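Local coordinates for protein putative methyltransferase (Emericella variicolor, PDB 7DMB) that binds S-adenosyl-L-homocysteine and probably acts as a trans-acting methyltransferase in calbistrin biosynthesis, at residues L302-P316 with P371-A383. Residues are numbered along the deposited sequence; the frame is centred on the assembly and turned at random.
Sequences LQPKGFLFNQELSPP and PFYYNANMLARVA
Leu302 CB meets Val382 CG2 at 3.7 Å, before the chain makes a type I turn from Gln303 to Gly306. A water donates to both Pro304 O and Val382 O. From Gly306 on, the segment pairs antiparallel with strand 375-382. Val382 N gives a nearly straight bond to Gly306 O. Arg381 runs over one face of the Phe307 ring, with CG 4.0 Å from the ring centroid in a CH-pi contact. CG of Arg381 is anti to the backbone N (chi1 -167°), which sends the chain across the ring; a bend at chi3 brings NE near Phe307 CZ. Leu379 CG packs 3.5 Å from Phe307 CD1. Leu308, Asn310 and Glu312 each exchange two backbone hydrogen bonds with Ala380, Met378 and Ala376, respectively. The Phe309 ring lies beside Asn377, ring and amide planes nearly parallel. Gln311 NE2 donates to Asn377 OD1 at 2.7 Å, in the plane of that carbonyl. The Gln311 amide stacks on the Asn375 amide, their planes 5° apart, while Gln311 OE1 is hydrogen-bonded to Ser282 OG. Asn375 OD1 accepts a hydrogen bond from Asn283 ND2. A bend at chi3 (-82°) turns Met378 CE back to Glu312 CB, 3.5 Å away; Glu312 OE1 is hydrogen-bonded to His286 ND1. Beyond the strand, Tyr373 OH donates to Ser314 OG at 2.6 Å. Pro315 CB lies over one face of the Tyr374 ring, 4.1 Å from its centroid. Pro316 CG touches Phe372 CD2. Strand 375-382 is the antiparallel seventh strand, inserted between the fifth (306-313) and sixth (358-366) in the 3-2-1-4-5-7-6 order of the Rossmann-like class I methyltransferase fold.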
# COMPACT_ATOMS: atom_id res chain seq x y z
N LEU A 302 -14.30 -13.24 -9.50
CA LEU A 302 -14.64 -14.01 -8.30
C LEU A 302 -15.82 -14.96 -8.53
O LEU A 302 -16.78 -14.62 -9.23
CB LEU A 302 -14.96 -13.06 -7.15
CG LEU A 302 -13.70 -12.38 -6.60
CD1 LEU A 302 -14.05 -11.16 -5.73
CD2 LEU A 302 -12.87 -13.42 -5.82
N GLN A 303 -15.75 -16.14 -7.91
CA GLN A 303 -16.87 -17.07 -7.87
C GLN A 303 -17.99 -16.45 -7.03
O GLN A 303 -17.76 -15.46 -6.33
CB GLN A 303 -16.44 -18.43 -7.35
CG GLN A 303 -16.03 -18.48 -5.90
CD GLN A 303 -16.87 -19.43 -5.08
OE1 GLN A 303 -18.09 -19.54 -5.25
NE2 GLN A 303 -16.21 -20.13 -4.15
N PRO A 304 -19.23 -16.95 -7.12
CA PRO A 304 -20.35 -16.23 -6.47
C PRO A 304 -20.21 -16.08 -4.97
O PRO A 304 -20.76 -15.13 -4.41
CB PRO A 304 -21.59 -17.07 -6.85
CG PRO A 304 -21.06 -18.36 -7.43
CD PRO A 304 -19.67 -18.12 -7.90
N LYS A 305 -19.45 -16.95 -4.30
CA LYS A 305 -19.16 -16.81 -2.87
C LYS A 305 -17.76 -16.26 -2.60
O LYS A 305 -17.30 -16.31 -1.46
CB LYS A 305 -19.35 -18.15 -2.16
CG LYS A 305 -20.81 -18.63 -2.14
CD LYS A 305 -20.93 -20.17 -2.17
CE LYS A 305 -21.42 -20.72 -0.84
NZ LYS A 305 -20.99 -22.14 -0.61
N GLY A 306 -17.08 -15.71 -3.62
CA GLY A 306 -15.70 -15.28 -3.46
C GLY A 306 -15.55 -13.96 -2.69
O GLY A 306 -16.51 -13.27 -2.38
N PHE A 307 -14.29 -13.63 -2.38
CA PHE A 307 -13.93 -12.51 -1.53
C PHE A 307 -12.82 -11.69 -2.17
O PHE A 307 -11.89 -12.25 -2.78
CB PHE A 307 -13.44 -12.96 -0.14
CG PHE A 307 -14.55 -13.27 0.84
CD1 PHE A 307 -15.08 -12.29 1.66
CD2 PHE A 307 -15.05 -14.57 0.94
CE1 PHE A 307 -16.08 -12.59 2.56
CE2 PHE A 307 -16.06 -14.86 1.83
CZ PHE A 307 -16.57 -13.89 2.64
N LEU A 308 -12.91 -10.38 -2.01
CA LEU A 308 -11.79 -9.47 -2.23
C LEU A 308 -11.17 -9.15 -0.88
O LEU A 308 -11.86 -8.71 0.04
CB LEU A 308 -12.25 -8.19 -2.92
CG LEU A 308 -11.24 -7.03 -2.84
CD1 LEU A 308 -9.94 -7.37 -3.57
CD2 LEU A 308 -11.88 -5.78 -3.39
N PHE A 309 -9.87 -9.40 -0.74
CA PHE A 309 -9.12 -8.89 0.40
C PHE A 309 -8.25 -7.74 -0.11
O PHE A 309 -7.37 -7.95 -0.95
CB PHE A 309 -8.27 -9.96 1.08
CG PHE A 309 -7.32 -9.40 2.09
CD1 PHE A 309 -7.78 -8.87 3.28
CD2 PHE A 309 -5.96 -9.33 1.82
CE1 PHE A 309 -6.90 -8.32 4.19
CE2 PHE A 309 -5.10 -8.80 2.73
CZ PHE A 309 -5.57 -8.28 3.92
N ASN A 310 -8.53 -6.55 0.39
CA ASN A 310 -7.99 -5.30 -0.15
C ASN A 310 -7.26 -4.55 0.96
O ASN A 310 -7.89 -4.07 1.92
CB ASN A 310 -9.12 -4.47 -0.76
CG ASN A 310 -8.62 -3.25 -1.53
OD1 ASN A 310 -7.53 -3.23 -2.09
ND2 ASN A 310 -9.45 -2.21 -1.56
N GLN A 311 -5.94 -4.47 0.86
CA GLN A 311 -5.12 -3.73 1.81
C GLN A 311 -4.82 -2.36 1.20
O GLN A 311 -4.21 -2.29 0.13
CB GLN A 311 -3.83 -4.50 2.10
CG GLN A 311 -3.00 -4.01 3.29
CD GLN A 311 -1.79 -4.89 3.52
OE1 GLN A 311 -0.90 -5.00 2.67
NE2 GLN A 311 -1.76 -5.56 4.68
N GLU A 312 -5.25 -1.29 1.88
CA GLU A 312 -5.21 0.02 1.24
C GLU A 312 -4.90 1.15 2.22
O GLU A 312 -5.56 1.30 3.25
CB GLU A 312 -6.55 0.31 0.54
CG GLU A 312 -6.61 -0.18 -0.92
CD GLU A 312 -5.77 0.68 -1.86
OE1 GLU A 312 -5.44 1.84 -1.47
OE2 GLU A 312 -5.47 0.22 -2.98
N LEU A 313 -3.91 1.96 1.86
CA LEU A 313 -3.55 3.12 2.67
C LEU A 313 -4.71 4.09 2.84
O LEU A 313 -5.45 4.39 1.90
CB LEU A 313 -2.38 3.85 2.03
CG LEU A 313 -1.09 3.04 2.06
CD1 LEU A 313 -0.09 3.67 1.11
CD2 LEU A 313 -0.57 3.01 3.49
N SER A 314 -4.88 4.56 4.07
CA SER A 314 -5.58 5.82 4.32
C SER A 314 -5.04 6.50 5.59
O SER A 314 -5.81 6.82 6.49
CB SER A 314 -7.10 5.58 4.40
OG SER A 314 -7.45 4.50 5.26
N PRO A 315 -3.73 6.75 5.69
CA PRO A 315 -3.22 7.42 6.89
C PRO A 315 -3.68 8.86 6.95
O PRO A 315 -3.99 9.47 5.92
CB PRO A 315 -1.69 7.33 6.71
CG PRO A 315 -1.51 7.40 5.23
CD PRO A 315 -2.67 6.58 4.68
N PRO A 316 -3.77 9.43 8.15
CA PRO A 316 -4.13 10.86 8.24
C PRO A 316 -3.01 11.78 7.79
O PRO A 316 -3.28 12.88 7.30
CB PRO A 316 -4.46 11.05 9.73
CG PRO A 316 -3.71 9.97 10.42
CD PRO A 316 -3.72 8.78 9.47
N PRO A 371 -5.99 7.17 15.68
CA PRO A 371 -6.10 7.55 14.27
C PRO A 371 -4.82 7.35 13.45
O PRO A 371 -4.88 7.57 12.24
CB PRO A 371 -6.43 9.04 14.36
CG PRO A 371 -5.62 9.49 15.53
CD PRO A 371 -5.59 8.32 16.51
N PHE A 372 -3.71 6.96 14.07
CA PHE A 372 -2.42 6.96 13.37
C PHE A 372 -2.11 5.54 12.89
O PHE A 372 -1.27 4.82 13.44
CB PHE A 372 -1.32 7.55 14.25
CG PHE A 372 -1.42 9.05 14.39
CD1 PHE A 372 -1.58 9.64 15.63
CD2 PHE A 372 -1.38 9.87 13.27
CE1 PHE A 372 -1.68 11.03 15.76
CE2 PHE A 372 -1.49 11.26 13.38
CZ PHE A 372 -1.64 11.84 14.63
N TYR A 373 -2.83 5.15 11.85
CA TYR A 373 -2.63 3.89 11.16
C TYR A 373 -2.22 4.21 9.72
O TYR A 373 -2.34 5.36 9.27
CB TYR A 373 -3.89 3.02 11.21
CG TYR A 373 -5.00 3.47 10.29
CD1 TYR A 373 -5.11 2.99 8.99
CD2 TYR A 373 -5.94 4.40 10.72
CE1 TYR A 373 -6.13 3.42 8.14
CE2 TYR A 373 -6.96 4.84 9.88
CZ TYR A 373 -7.06 4.35 8.60
OH TYR A 373 -8.08 4.82 7.79
N TYR A 374 -1.72 3.20 9.01
CA TYR A 374 -1.40 3.38 7.60
C TYR A 374 -2.34 2.62 6.68
O TYR A 374 -3.07 3.24 5.90
CB TYR A 374 0.08 3.01 7.34
CG TYR A 374 0.98 4.23 7.48
CD1 TYR A 374 1.29 5.03 6.38
CD2 TYR A 374 1.50 4.61 8.73
CE1 TYR A 374 2.10 6.16 6.50
CE2 TYR A 374 2.30 5.75 8.86
CZ TYR A 374 2.60 6.52 7.75
OH TYR A 374 3.40 7.64 7.86
N ASN A 375 -2.41 1.29 6.81
CA ASN A 375 -3.24 0.43 5.97
C ASN A 375 -4.55 0.04 6.66
O ASN A 375 -4.55 -0.35 7.84
CB ASN A 375 -2.49 -0.86 5.62
CG ASN A 375 -1.64 -0.73 4.38
OD1 ASN A 375 -2.03 -0.11 3.41
ND2 ASN A 375 -0.48 -1.37 4.40
N ALA A 376 -5.65 0.09 5.92
CA ALA A 376 -6.86 -0.64 6.28
C ALA A 376 -6.89 -2.00 5.55
O ALA A 376 -6.76 -2.05 4.32
CB ALA A 376 -8.12 0.17 5.94
N ASN A 377 -7.05 -3.08 6.31
CA ASN A 377 -7.15 -4.44 5.77
C ASN A 377 -8.63 -4.78 5.64
O ASN A 377 -9.29 -5.06 6.65
CB ASN A 377 -6.44 -5.47 6.66
CG ASN A 377 -4.93 -5.21 6.78
OD1 ASN A 377 -4.15 -5.52 5.87
ND2 ASN A 377 -4.53 -4.62 7.91
N MET A 378 -9.15 -4.76 4.41
CA MET A 378 -10.58 -4.85 4.15
C MET A 378 -10.93 -6.16 3.46
O MET A 378 -10.28 -6.54 2.47
CB MET A 378 -11.05 -3.68 3.29
CG MET A 378 -10.91 -2.32 3.96
SD MET A 378 -11.13 -0.95 2.81
CE MET A 378 -9.50 -0.85 2.08
N LEU A 379 -11.95 -6.84 3.95
CA LEU A 379 -12.49 -8.03 3.30
C LEU A 379 -13.91 -7.72 2.82
O LEU A 379 -14.72 -7.15 3.57
CB LEU A 379 -12.48 -9.23 4.26
CG LEU A 379 -12.78 -10.61 3.66
CD1 LEU A 379 -11.79 -10.98 2.55
CD2 LEU A 379 -12.76 -11.68 4.75
N ALA A 380 -14.19 -8.02 1.57
CA ALA A 380 -15.49 -7.75 0.98
C ALA A 380 -15.94 -8.99 0.23
O ALA A 380 -15.11 -9.67 -0.39
CB ALA A 380 -15.44 -6.56 0.04
N ARG A 381 -17.24 -9.28 0.31
CA ARG A 381 -17.85 -10.46 -0.29
C ARG A 381 -18.67 -10.06 -1.51
O ARG A 381 -19.30 -9.00 -1.55
CB ARG A 381 -18.76 -11.17 0.72
CG ARG A 381 -19.19 -12.56 0.30
CD ARG A 381 -19.99 -13.28 1.40
NE ARG A 381 -19.50 -14.65 1.53
CZ ARG A 381 -20.22 -15.74 1.31
NH1 ARG A 381 -21.50 -15.67 0.96
NH2 ARG A 381 -19.63 -16.92 1.45
N VAL A 382 -18.66 -10.94 -2.52
CA VAL A 382 -19.51 -10.72 -3.68
C VAL A 382 -20.97 -10.71 -3.24
O VAL A 382 -21.39 -11.50 -2.38
CB VAL A 382 -19.26 -11.81 -4.74
CG1 VAL A 382 -20.25 -11.67 -5.89
CG2 VAL A 382 -17.81 -11.75 -5.24
N ALA A 383 -21.75 -9.80 -3.80
CA ALA A 383 -23.20 -9.85 -3.59
C ALA A 383 -23.82 -10.76 -4.64
O ALA A 383 -24.73 -11.54 -4.34
CB ALA A 383 -23.82 -8.44 -3.64
O HOH W 1 -21.98 -13.95 -1.95